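Local coordinates for protein domain of Unknown Function with a Cystatin-Like Fold (Nostoc punctiforme, PDB 2RGQ) that is of unknown function but adopts the cystatin-like fold of the SnoaL-like, NTF2-type domains, at residues Ser104-Gln110 against Leu122-Asp128; Leu15-Glu20 against Lys117-Arg123; Asn81-Ala85 against Arg112-Trp118. One frame throughout, in Å; residues are numbered along the deposited sequence. Where two conformers were deposited one is given.

Contact 1: Ser104-Gln110 against Leu122-Asp128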
loop_
_atom_site.group_PDB
_atom_site.type_symbol
_atom_site.label_atom_id
_atom_site.label_comp_id
_atom_site.label_asym_id
_atom_site.label_seq_id
_atom_site.Cartn_x
_atom_site.Cartn_y
_atom_site.Cartn_z
ATOM N N SER B 104 -6.347 -7.465 -11.127
ATOM C CA SER B 104 -6.576 -6.270 -10.318
ATOM C C SER B 104 -8.060 -6.030 -10.156
ATOM O O SER B 104 -8.866 -6.577 -10.891
ATOM C CB SER B 104 -5.903 -5.027 -10.919
ATOM O OG SER B 104 -6.378 -4.677 -12.228
ATOM N N ALA B 105 -8.418 -5.175 -9.219
ATOM C CA ALA B 105 -9.811 -4.882 -8.965
ATOM C C ALA B 105 -9.981 -3.617 -8.183
ATOM O O ALA B 105 -9.031 -3.148 -7.531
ATOM C CB ALA B 105 -10.489 -6.045 -8.213
ATOM N N PHE B 106 -11.173 -3.053 -8.310
ATOM C CA PHE B 106 -11.587 -1.934 -7.494
ATOM C C PHE B 106 -12.472 -2.602 -6.424
ATOM O O PHE B 106 -13.254 -3.453 -6.752
ATOM C CB PHE B 106 -12.357 -0.917 -8.306
ATOM C CG PHE B 106 -13.000 0.145 -7.472
ATOM C CD1 PHE B 106 -12.254 1.176 -6.971
ATOM C CD2 PHE B 106 -14.360 0.084 -7.171
ATOM C CE1 PHE B 106 -12.848 2.161 -6.184
ATOM C CE2 PHE B 106 -14.945 1.071 -6.362
ATOM C CZ PHE B 106 -14.164 2.109 -5.889
ATOM N N VAL B 107 -12.309 -2.218 -5.172
ATOM C CA VAL B 107 -13.038 -2.823 -4.066
ATOM C C VAL B 107 -13.798 -1.788 -3.263
ATOM O O VAL B 107 -13.237 -0.777 -2.855
ATOM C CB VAL B 107 -12.072 -3.633 -3.149
ATOM C CG1 VAL B 107 -12.823 -4.352 -2.035
ATOM C CG2 VAL B 107 -11.286 -4.651 -3.940
ATOM N N LYS B 108 -15.095 -2.064 -3.001
ATOM C CA LYS B 108 -15.906 -1.191 -2.176
ATOM C C LYS B 108 -16.375 -1.996 -0.956
ATOM O O LYS B 108 -17.005 -3.032 -1.118
ATOM C CB LYS B 108 -17.117 -0.649 -2.934
ATOM C CG LYS B 108 -17.805 0.458 -2.147
ATOM C CD LYS B 108 -19.222 0.810 -2.632
ATOM C CE LYS B 108 -19.997 1.441 -1.452
ATOM N NZ LYS B 108 -20.181 0.467 -0.292
ATOM N N ASP B 109 -16.096 -1.483 0.235
ATOM C CA ASP B 109 -16.446 -2.145 1.508
ATOM C C ASP B 109 -17.398 -1.313 2.347
ATOM O O ASP B 109 -17.259 -0.100 2.428
ATOM C CB ASP B 109 -15.190 -2.430 2.345
ATOM C CG ASP B 109 -14.242 -3.398 1.671
ATOM O OD1 ASP B 109 -14.736 -4.486 1.306
ATOM O OD2 ASP B 109 -13.005 -3.119 1.580
ATOM N N GLN B 110 -18.439 -1.947 2.883
ATOM C CA GLN B 110 -19.289 -1.318 3.889
ATOM C C GLN B 110 -18.855 -2.032 5.164
ATOM O O GLN B 110 -18.843 -3.299 5.201
ATOM C CB GLN B 110 -20.759 -1.574 3.639
ATOM C CG GLN B 110 -21.294 -1.014 2.343
ATOM C CD GLN B 110 -22.742 -1.379 2.120
ATOM O OE1 GLN B 110 -23.365 -2.056 2.948
ATOM N NE2 GLN B 110 -23.298 -0.935 0.990
ATOM N N LEU B 122 -20.305 -5.750 3.822
ATOM C CA LEU B 122 -20.384 -6.062 2.425
ATOM C C LEU B 122 -19.137 -5.652 1.731
ATOM O O LEU B 122 -18.789 -4.475 1.715
ATOM C CB LEU B 122 -21.561 -5.350 1.751
ATOM C CG LEU B 122 -21.696 -5.539 0.236
ATOM C CD1 LEU B 122 -21.824 -7.011 -0.138
ATOM C CD2 LEU B 122 -22.903 -4.795 -0.230
ATOM N N ARG B 123 -18.460 -6.622 1.135
ATOM C CA ARG B 123 -17.296 -6.354 0.293
ATOM C C ARG B 123 -17.685 -6.689 -1.137
ATOM O O ARG B 123 -18.106 -7.822 -1.421
ATOM C CB ARG B 123 -16.075 -7.142 0.775
ATOM C CG ARG B 123 -14.966 -7.150 -0.271
ATOM C CD ARG B 123 -13.675 -7.674 0.244
ATOM N NE ARG B 123 -12.934 -6.562 0.834
ATOM C CZ ARG B 123 -11.614 -6.429 0.802
ATOM N NH1 ARG B 123 -10.811 -7.339 0.276
ATOM N NH2 ARG B 123 -11.079 -5.343 1.317
ATOM N N GLN B 124 -17.563 -5.691 -2.026
ATOM C CA GLN B 124 -17.853 -5.816 -3.454
ATOM C C GLN B 124 -16.561 -5.623 -4.222
ATOM O O GLN B 124 -15.919 -4.568 -4.111
ATOM C CB GLN B 124 -18.885 -4.788 -3.901
ATOM C CG GLN B 124 -20.285 -5.134 -3.380
ATOM C CD GLN B 124 -21.288 -4.064 -3.680
ATOM O OE1 GLN B 124 -21.093 -2.941 -3.264
ATOM N NE2 GLN B 124 -22.398 -4.415 -4.300
ATOM N N ILE B 125 -16.155 -6.663 -4.934
ATOM C CA ILE B 125 -14.935 -6.680 -5.743
ATOM C C ILE B 125 -15.338 -6.554 -7.214
ATOM O O ILE B 125 -16.121 -7.366 -7.711
ATOM C CB ILE B 125 -14.121 -7.973 -5.497
ATOM C CG1 ILE B 125 -13.798 -8.127 -4.002
ATOM C CG2 ILE B 125 -12.845 -7.949 -6.347
ATOM C CD1 ILE B 125 -12.983 -9.292 -3.601
ATOM N N GLU B 126 -14.808 -5.533 -7.893
ATOM C CA GLU B 126 -15.103 -5.236 -9.290
ATOM C C GLU B 126 -13.819 -5.525 -10.027
ATOM O O GLU B 126 -12.929 -4.680 -10.084
ATOM C CB GLU B 126 -15.558 -3.777 -9.423
ATOM C CG GLU B 126 -16.816 -3.502 -8.601
ATOM C CD GLU B 126 -17.386 -2.086 -8.760
ATOM O OE1 GLU B 126 -16.717 -1.195 -9.350
ATOM O OE2 GLU B 126 -18.531 -1.859 -8.275
ATOM N N VAL B 127 -13.721 -6.758 -10.532
ATOM C CA VAL B 127 -12.520 -7.249 -11.184
ATOM C C VAL B 127 -12.250 -6.582 -12.534
ATOM O O VAL B 127 -13.187 -6.446 -13.375
ATOM C CB VAL B 127 -12.606 -8.817 -11.323
ATOM C CG1 VAL B 127 -11.498 -9.363 -12.208
ATOM C CG2 VAL B 127 -12.583 -9.474 -9.929
ATOM N N ASP B 128 -10.990 -6.203 -12.760
ATOM C CA ASP B 128 -10.562 -5.648 -14.031
ATOM C C ASP B 128 -10.557 -6.742 -15.126
ATOM O O ASP B 128 -10.335 -7.903 -14.823
ATOM C CB ASP B 128 -9.211 -4.935 -13.876
ATOM C CG ASP B 128 -9.343 -3.654 -13.072
ATOM O OD1 ASP B 128 -10.394 -2.980 -13.214
ATOM O OD2 ASP B 128 -8.386 -3.285 -12.340
HETATM O O HOH W 1 -8.034 -8.551 -13.305
HETATM O O HOH W 2 -19.809 -2.272 -0.707
#
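S104 opens the pairing against D128, whose backbone N donates to S104 O in a nearly straight bond. S104 OG is modelled only 2.4 Å from D128 OD2, too short to be taken at face value as an ordinary hydrogen bond; that carboxylate oxygen forms a salt bridge with R70 of a second subunit, at a subunit boundary. A water joins S104 N to D128 O. A105 follows as a non-hydrogen-bonded partner of V127, and its methyl CB rests 3.6 Å from I125 CG2. F106 exchanges two backbone bonds with E126, and their side chains run side by side, ring and carboxylate planes 49° apart, with OE1 of E126 3.5 Å from CD2 of F106. Strands 101-114 and 117-127 form here an antiparallel hairpin within the strongly bent sheet of the cystatin-like fold: A105, V107 and D109 share one face with V127, I125 and R123, while F106, K108 and Q110 share the other with E126, Q124 and L122. V107, its CG1 anti to the backbone N (chi1 -176°), lays that methyl over one face of the R123 guanidinium. K108 pairs with Q124, its NZ donating to a water. D109 is gripped side-on by R123: NE reaches OD1 at 2.8 Å on its syn lone pair and NH2 reaches OD2 at 3.0 Å, the two flat groups only 7° from coplanar, an arrangement that limits rotation of both. Q110 N ends the run on L122 O, with the glutamine side chain alongside that of the leucine.

Contact 2: Leu15-Glu20 against Lys117-Arg123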
loop_
_atom_site.group_PDB
_atom_site.type_symbol
_atom_site.label_atom_id
_atom_site.label_comp_id
_atom_site.label_asym_id
_atom_site.label_seq_id
_atom_site.Cartn_x
_atom_site.Cartn_y
_atom_site.Cartn_z
ATOM N N LEU B 15 -8.858 -4.709 8.116
ATOM C CA LEU B 15 -9.818 -5.733 7.654
ATOM C C LEU B 15 -9.427 -6.216 6.275
ATOM O O LEU B 15 -9.458 -7.430 6.040
ATOM C CB LEU B 15 -11.235 -5.219 7.539
ATOM C CG LEU B 15 -11.978 -4.914 8.831
ATOM C CD1 LEU B 15 -13.253 -4.060 8.609
ATOM C CD2 LEU B 15 -12.275 -6.236 9.565
ATOM N N ALA B 16 -9.092 -5.277 5.374
ATOM C CA ALA B 16 -8.634 -5.622 4.014
ATOM C C ALA B 16 -7.340 -6.451 4.075
ATOM O O ALA B 16 -7.242 -7.495 3.445
ATOM C CB ALA B 16 -8.416 -4.385 3.199
ATOM N N ALA B 17 -6.372 -5.979 4.856
ATOM C CA ALA B 17 -5.093 -6.668 5.031
ATOM C C ALA B 17 -5.284 -8.066 5.610
ATOM O O ALA B 17 -4.741 -9.041 5.065
ATOM C CB ALA B 17 -4.114 -5.817 5.892
ATOM N N ARG B 18 -6.177 -8.208 6.596
ATOM C CA ARG B 18 -6.500 -9.527 7.185
ATOM C C ARG B 18 -7.203 -10.474 6.190
ATOM O O ARG B 18 -6.813 -11.638 6.082
ATOM C CB ARG B 18 -7.339 -9.348 8.456
ATOM C CG ARG B 18 -6.544 -8.823 9.627
ATOM C CD ARG B 18 -7.491 -8.301 10.705
ATOM N NE ARG B 18 -8.364 -9.348 11.241
ATOM C CZ ARG B 18 -9.570 -9.138 11.788
ATOM N NH1 ARG B 18 -10.090 -7.932 11.860
ATOM N NH2 ARG B 18 -10.266 -10.156 12.272
ATOM N N PHE B 19 -8.190 -9.960 5.445
ATOM C CA PHE B 19 -8.874 -10.691 4.376
ATOM C C PHE B 19 -7.873 -11.238 3.379
ATOM O O PHE B 19 -7.887 -12.451 3.068
ATOM C CB PHE B 19 -9.862 -9.730 3.664
ATOM C CG PHE B 19 -10.653 -10.336 2.525
ATOM C CD1 PHE B 19 -10.074 -10.530 1.278
ATOM C CD2 PHE B 19 -12.014 -10.538 2.628
ATOM C CE1 PHE B 19 -10.781 -11.033 0.203
ATOM C CE2 PHE B 19 -12.744 -11.048 1.498
ATOM C CZ PHE B 19 -12.139 -11.266 0.324
ATOM N N GLU B 20 -7.029 -10.349 2.862
ATOM C CA GLU B 20 -6.078 -10.740 1.815
ATOM C C GLU B 20 -5.006 -11.728 2.289
ATOM O O GLU B 20 -4.744 -12.742 1.633
ATOM C CB GLU B 20 -5.432 -9.512 1.148
ATOM C CG GLU B 20 -6.418 -8.552 0.399
ATOM C CD GLU B 20 -7.412 -9.245 -0.528
ATOM O OE1 GLU B 20 -7.229 -10.426 -0.930
ATOM O OE2 GLU B 20 -8.436 -8.591 -0.886
ATOM N N LYS B 117 -15.828 -3.697 17.764
ATOM C CA LYS B 117 -14.878 -4.103 16.751
ATOM C C LYS B 117 -15.432 -3.888 15.373
ATOM O O LYS B 117 -16.625 -4.143 15.159
ATOM C CB LYS B 117 -14.614 -5.588 16.947
ATOM C CG LYS B 117 -13.617 -6.209 16.005
ATOM C CD LYS B 117 -13.101 -7.510 16.619
ATOM C CE LYS B 117 -12.280 -8.318 15.619
ATOM N NZ LYS B 117 -11.088 -7.609 15.120
ATOM N N TRP B 118 -14.548 -3.551 14.414
ATOM C CA TRP B 118 -14.985 -3.349 13.030
ATOM C C TRP B 118 -15.020 -4.673 12.290
ATOM O O TRP B 118 -14.139 -5.553 12.464
ATOM C CB TRP B 118 -14.092 -2.384 12.254
ATOM C CG TRP B 118 -14.178 -0.998 12.726
ATOM C CD1 TRP B 118 -13.369 -0.404 13.620
ATOM C CD2 TRP B 118 -15.133 -0.020 12.317
ATOM N NE1 TRP B 118 -13.722 0.916 13.777
ATOM C CE2 TRP B 118 -14.822 1.173 13.002
ATOM C CE3 TRP B 118 -16.233 -0.040 11.466
ATOM C CZ2 TRP B 118 -15.577 2.358 12.850
ATOM C CZ3 TRP B 118 -16.991 1.139 11.288
ATOM C CH2 TRP B 118 -16.661 2.321 11.991
ATOM N N TYR B 119 -16.053 -4.802 11.467
ATOM C CA TYR B 119 -16.287 -5.953 10.617
ATOM C C TYR B 119 -16.760 -5.584 9.230
ATOM O O TYR B 119 -17.395 -4.549 9.040
ATOM C CB TYR B 119 -17.432 -6.805 11.186
ATOM C CG TYR B 119 -17.130 -7.425 12.491
ATOM C CD1 TYR B 119 -16.445 -8.642 12.568
ATOM C CD2 TYR B 119 -17.484 -6.792 13.664
ATOM C CE1 TYR B 119 -16.151 -9.212 13.799
ATOM C CE2 TYR B 119 -17.185 -7.346 14.908
ATOM C CZ TYR B 119 -16.539 -8.555 14.971
ATOM O OH TYR B 119 -16.237 -9.051 16.217
ATOM N N LEU B 120 -16.424 -6.417 8.251
ATOM C CA LEU B 120 -16.979 -6.303 6.917
ATOM C C LEU B 120 -18.475 -6.684 6.886
ATOM O O LEU B 120 -18.864 -7.816 7.277
ATOM C CB LEU B 120 -16.213 -7.239 5.955
ATOM C CG LEU B 120 -14.760 -6.880 5.614
ATOM C CD1 LEU B 120 -14.109 -8.052 4.873
ATOM C CD2 LEU B 120 -14.679 -5.619 4.767
ATOM N N ILE B 121 -19.324 -5.756 6.437
ATOM C CA ILE B 121 -20.745 -6.051 6.183
ATOM C C ILE B 121 -20.937 -6.483 4.731
ATOM O O ILE B 121 -21.703 -7.411 4.423
ATOM C CB ILE B 121 -21.659 -4.821 6.450
ATOM C CG1 ILE B 121 -21.547 -4.399 7.935
ATOM C CG2 ILE B 121 -23.131 -5.103 5.981
ATOM C CD1 ILE B 121 -21.954 -5.485 8.956
ATOM N N LEU B 122 -20.305 -5.750 3.822
ATOM C CA LEU B 122 -20.384 -6.062 2.425
ATOM C C LEU B 122 -19.137 -5.652 1.731
ATOM O O LEU B 122 -18.789 -4.475 1.715
ATOM C CB LEU B 122 -21.561 -5.350 1.751
ATOM C CG LEU B 122 -21.696 -5.539 0.236
ATOM C CD1 LEU B 122 -21.824 -7.011 -0.138
ATOM C CD2 LEU B 122 -22.903 -4.795 -0.230
ATOM N N ARG B 123 -18.460 -6.622 1.135
ATOM C CA ARG B 123 -17.296 -6.354 0.293
ATOM C C ARG B 123 -17.685 -6.689 -1.137
ATOM O O ARG B 123 -18.106 -7.822 -1.421
ATOM C CB ARG B 123 -16.075 -7.142 0.775
ATOM C CG ARG B 123 -14.966 -7.150 -0.271
ATOM C CD ARG B 123 -13.675 -7.674 0.244
ATOM N NE ARG B 123 -12.934 -6.562 0.834
ATOM C CZ ARG B 123 -11.614 -6.429 0.802
ATOM N NH1 ARG B 123 -10.811 -7.339 0.276
ATOM N NH2 ARG B 123 -11.079 -5.343 1.317
HETATM O O HOH W 3 -13.069 -8.274 12.389
#
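F19 and R123 meet because each starts with CG anti to its own backbone N, chi1 180° in F19 and 166° in R123, and because the arginine then bends at chi3, which carries its guanidinium over the phenylalanine ring. The cation-pi contact puts R123 CZ 4.4 Å from the centroid of the F19 ring, and R123 CD makes a CH-pi contact with the same ring at 4.0 Å. The planes are 47° apart, so this is no flat stack. R123 NH1 also reaches E20 OE2 at 2.9 Å in a salt bridge whose hydrogen bond is weak, being strongly bent; with D109 on NE and NH2, the buried guanidinium probably has its charge balanced by two carboxylates. In this cystatin-like fold helix 6-25 packs across the concave side of the sheet, here over strand 117-127, which turns a corner at I121 where I121 and L122 both face Q110 in a classic beta bulge. Ahead of that corner L15 points at the strand, its CD2 3.5 Å from W118 O and its CB against L120 CG. L120 CD1 touches F19 CD2 at 4.0 Å. Toward the hairpin end, a water links R18 NH1 to W118 O.

Contact 3: Asn81-Ala85 against Arg112-Trp118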
loop_
_atom_site.group_PDB
_atom_site.type_symbol
_atom_site.label_atom_id
_atom_site.label_comp_id
_atom_site.label_asym_id
_atom_site.label_seq_id
_atom_site.Cartn_x
_atom_site.Cartn_y
_atom_site.Cartn_z
ATOM N N ASN B 81 -18.543 7.336 10.215
ATOM C CA ASN B 81 -18.563 7.824 11.571
ATOM C C ASN B 81 -18.006 6.723 12.485
ATOM O O ASN B 81 -17.412 5.727 11.984
ATOM C CB ASN B 81 -19.987 8.310 11.925
ATOM C CG ASN B 81 -20.991 7.175 12.050
ATOM O OD1 ASN B 81 -20.642 6.017 11.931
ATOM N ND2 ASN B 81 -22.267 7.521 12.333
ATOM N N TYR B 82 -18.273 6.827 13.792
ATOM C CA TYR B 82 -17.675 5.852 14.727
ATOM C C TYR B 82 -18.145 4.399 14.626
ATOM O O TYR B 82 -17.471 3.500 15.177
ATOM C CB TYR B 82 -17.851 6.309 16.178
ATOM C CG TYR B 82 -19.170 5.877 16.794
ATOM C CD1 TYR B 82 -20.348 6.452 16.392
ATOM C CD2 TYR B 82 -19.211 4.895 17.787
ATOM C CE1 TYR B 82 -21.567 6.065 16.976
ATOM C CE2 TYR B 82 -20.402 4.498 18.402
ATOM C CZ TYR B 82 -21.597 5.075 17.976
ATOM O OH TYR B 82 -22.786 4.686 18.555
ATOM N N ASP B 83 -19.263 4.134 13.943
ATOM C CA ASP B 83 -19.753 2.765 13.844
ATOM C C ASP B 83 -20.230 2.279 12.509
ATOM O O ASP B 83 -20.586 1.137 12.409
ATOM C CB ASP B 83 -20.813 2.517 14.920
ATOM C CG ASP B 83 -22.089 3.337 14.735
ATOM O OD1 ASP B 83 -22.139 4.198 13.844
ATOM O OD2 ASP B 83 -23.034 3.121 15.553
ATOM N N GLU B 84 -20.205 3.124 11.484
ATOM C CA GLU B 84 -20.569 2.734 10.132
ATOM C C GLU B 84 -19.675 3.504 9.167
ATOM O O GLU B 84 -19.518 4.725 9.288
ATOM C CB GLU B 84 -22.002 3.064 9.835
ATOM C CG GLU B 84 -23.017 2.434 10.787
ATOM C CD GLU B 84 -24.434 2.716 10.341
ATOM O OE1 GLU B 84 -24.909 1.965 9.467
ATOM O OE2 GLU B 84 -25.055 3.672 10.881
ATOM N N ALA B 85 -19.091 2.807 8.226
ATOM C CA ALA B 85 -18.202 3.467 7.277
ATOM C C ALA B 85 -18.150 2.681 5.977
ATOM O O ALA B 85 -18.686 1.559 5.865
ATOM C CB ALA B 85 -16.791 3.664 7.881
ATOM N N ARG B 112 -18.860 -2.039 9.681
ATOM C CA ARG B 112 -19.653 -1.685 10.861
ATOM C C ARG B 112 -18.935 -2.076 12.130
ATOM O O ARG B 112 -18.266 -3.125 12.185
ATOM C CB ARG B 112 -20.998 -2.377 10.788
ATOM C CG ARG B 112 -22.025 -2.010 11.886
ATOM C CD ARG B 112 -23.317 -2.764 11.667
ATOM N NE ARG B 112 -23.907 -2.445 10.354
ATOM C CZ ARG B 112 -24.766 -3.206 9.673
ATOM N NH1 ARG B 112 -25.198 -4.321 10.155
ATOM N NH2 ARG B 112 -25.237 -2.821 8.518
ATOM N N LYS B 113 -19.088 -1.229 13.147
ATOM C CA LYS B 113 -18.536 -1.513 14.475
ATOM C C LYS B 113 -19.639 -2.241 15.236
ATOM O O LYS B 113 -20.709 -1.688 15.452
ATOM C CB LYS B 113 -18.122 -0.247 15.165
ATOM C CG LYS B 113 -17.524 -0.448 16.518
ATOM C CD LYS B 113 -17.024 0.834 17.124
ATOM C CE LYS B 113 -15.724 1.289 16.500
ATOM N NZ LYS B 113 -15.449 2.742 16.861
ATOM N N ILE B 114 -19.353 -3.489 15.614
ATOM C CA ILE B 114 -20.256 -4.360 16.356
ATOM C C ILE B 114 -19.532 -4.848 17.629
ATOM O O ILE B 114 -18.441 -5.391 17.564
ATOM C CB ILE B 114 -20.738 -5.572 15.493
ATOM C CG1 ILE B 114 -21.170 -5.100 14.094
ATOM C CG2 ILE B 114 -21.851 -6.333 16.223
ATOM C CD1 ILE B 114 -21.648 -6.211 13.128
ATOM N N ASN B 115 -20.154 -4.609 18.791
ATOM C CA ASN B 115 -19.556 -4.944 20.079
ATOM C C ASN B 115 -18.105 -4.444 20.184
ATOM O O ASN B 115 -17.210 -5.151 20.670
ATOM C CB ASN B 115 -19.639 -6.433 20.364
ATOM C CG ASN B 115 -21.040 -6.998 20.201
ATOM O OD1 ASN B 115 -22.052 -6.385 20.536
ATOM N ND2 ASN B 115 -21.088 -8.191 19.704
ATOM N N GLY B 116 -17.885 -3.238 19.681
ATOM C CA GLY B 116 -16.617 -2.560 19.749
ATOM C C GLY B 116 -15.529 -2.869 18.759
ATOM O O GLY B 116 -14.417 -2.333 18.907
ATOM N N LYS B 117 -15.828 -3.697 17.764
ATOM C CA LYS B 117 -14.878 -4.103 16.751
ATOM C C LYS B 117 -15.432 -3.888 15.373
ATOM O O LYS B 117 -16.625 -4.143 15.159
ATOM C CB LYS B 117 -14.614 -5.588 16.947
ATOM C CG LYS B 117 -13.617 -6.209 16.005
ATOM C CD LYS B 117 -13.101 -7.510 16.619
ATOM C CE LYS B 117 -12.280 -8.318 15.619
ATOM N NZ LYS B 117 -11.088 -7.609 15.120
ATOM N N TRP B 118 -14.548 -3.551 14.414
ATOM C CA TRP B 118 -14.985 -3.349 13.030
ATOM C C TRP B 118 -15.020 -4.673 12.290
ATOM O O TRP B 118 -14.139 -5.553 12.464
ATOM C CB TRP B 118 -14.092 -2.384 12.254
ATOM C CG TRP B 118 -14.178 -0.998 12.726
ATOM C CD1 TRP B 118 -13.369 -0.404 13.620
ATOM C CD2 TRP B 118 -15.133 -0.020 12.317
ATOM N NE1 TRP B 118 -13.722 0.916 13.777
ATOM C CE2 TRP B 118 -14.822 1.173 13.002
ATOM C CE3 TRP B 118 -16.233 -0.040 11.466
ATOM C CZ2 TRP B 118 -15.577 2.358 12.850
ATOM C CZ3 TRP B 118 -16.991 1.139 11.288
ATOM C CH2 TRP B 118 -16.661 2.321 11.991
HETATM O O HOH W 4 -23.515 -0.153 8.468
#
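K113 sends its side chain along the backbone of the turn at residues 81-83, with CG anti to the backbone N (chi1 -179°) and a bend at chi3. Its CB packs 3.9 Å from D83 CB; CG comes just within 4.2 Å of Y82 O, CD and CE then close on that oxygen, and NZ ends 2.7 Å from Y82 O, donating to it in the carbonyl plane. On the way CE lies 3.1 Å above the plane of one face of the W118 indole, offset toward the rim. NZ has a second partner in D8, with which it forms a salt bridge, and D8 also accepts from W118 NE1. The indole itself meets the turn with its benzo rim: CZ2 comes 3.2 Å from Y82 O, while N81 O lies at the ring edge, in plane. The turn is held from within by N81 OD1, which accepts from D83 N in an Asx turn and from E84 N nearly along the C=O direction. K113 N bonds to D83 O at 2.9 Å, and beyond it a water bridges E84 OE1 and R112 NE. This corner joins the start of strand 84-95 to strand 101-114 and, across the type I' turn from I114 to K117, to strand 117-127, with I12 of helix 6-25 packing on A85 and W118.

Strand 117-127 runs through all three contacts. Contacts 1 and 2, their centres about 12 Å apart, share L122 and R123, so the R123 side chain belongs to both the sheet pairing and the helix packing; Q110 O also probably accepts from I121 N at 2.8 Å, at the bulge. Contact 2 meets contact 3 through W118, and Y119 N lies 2.9 Å from R112 O, a probable hydrogen bond; their centres are about 11 Å apart. Contacts 1 and 3, about 20 Å apart between centres, lie on adjacent hairpins that share strand 101-114. No active site is established, although a glycerol, probably from the crystallisation liquor, binds E126 of contact 1.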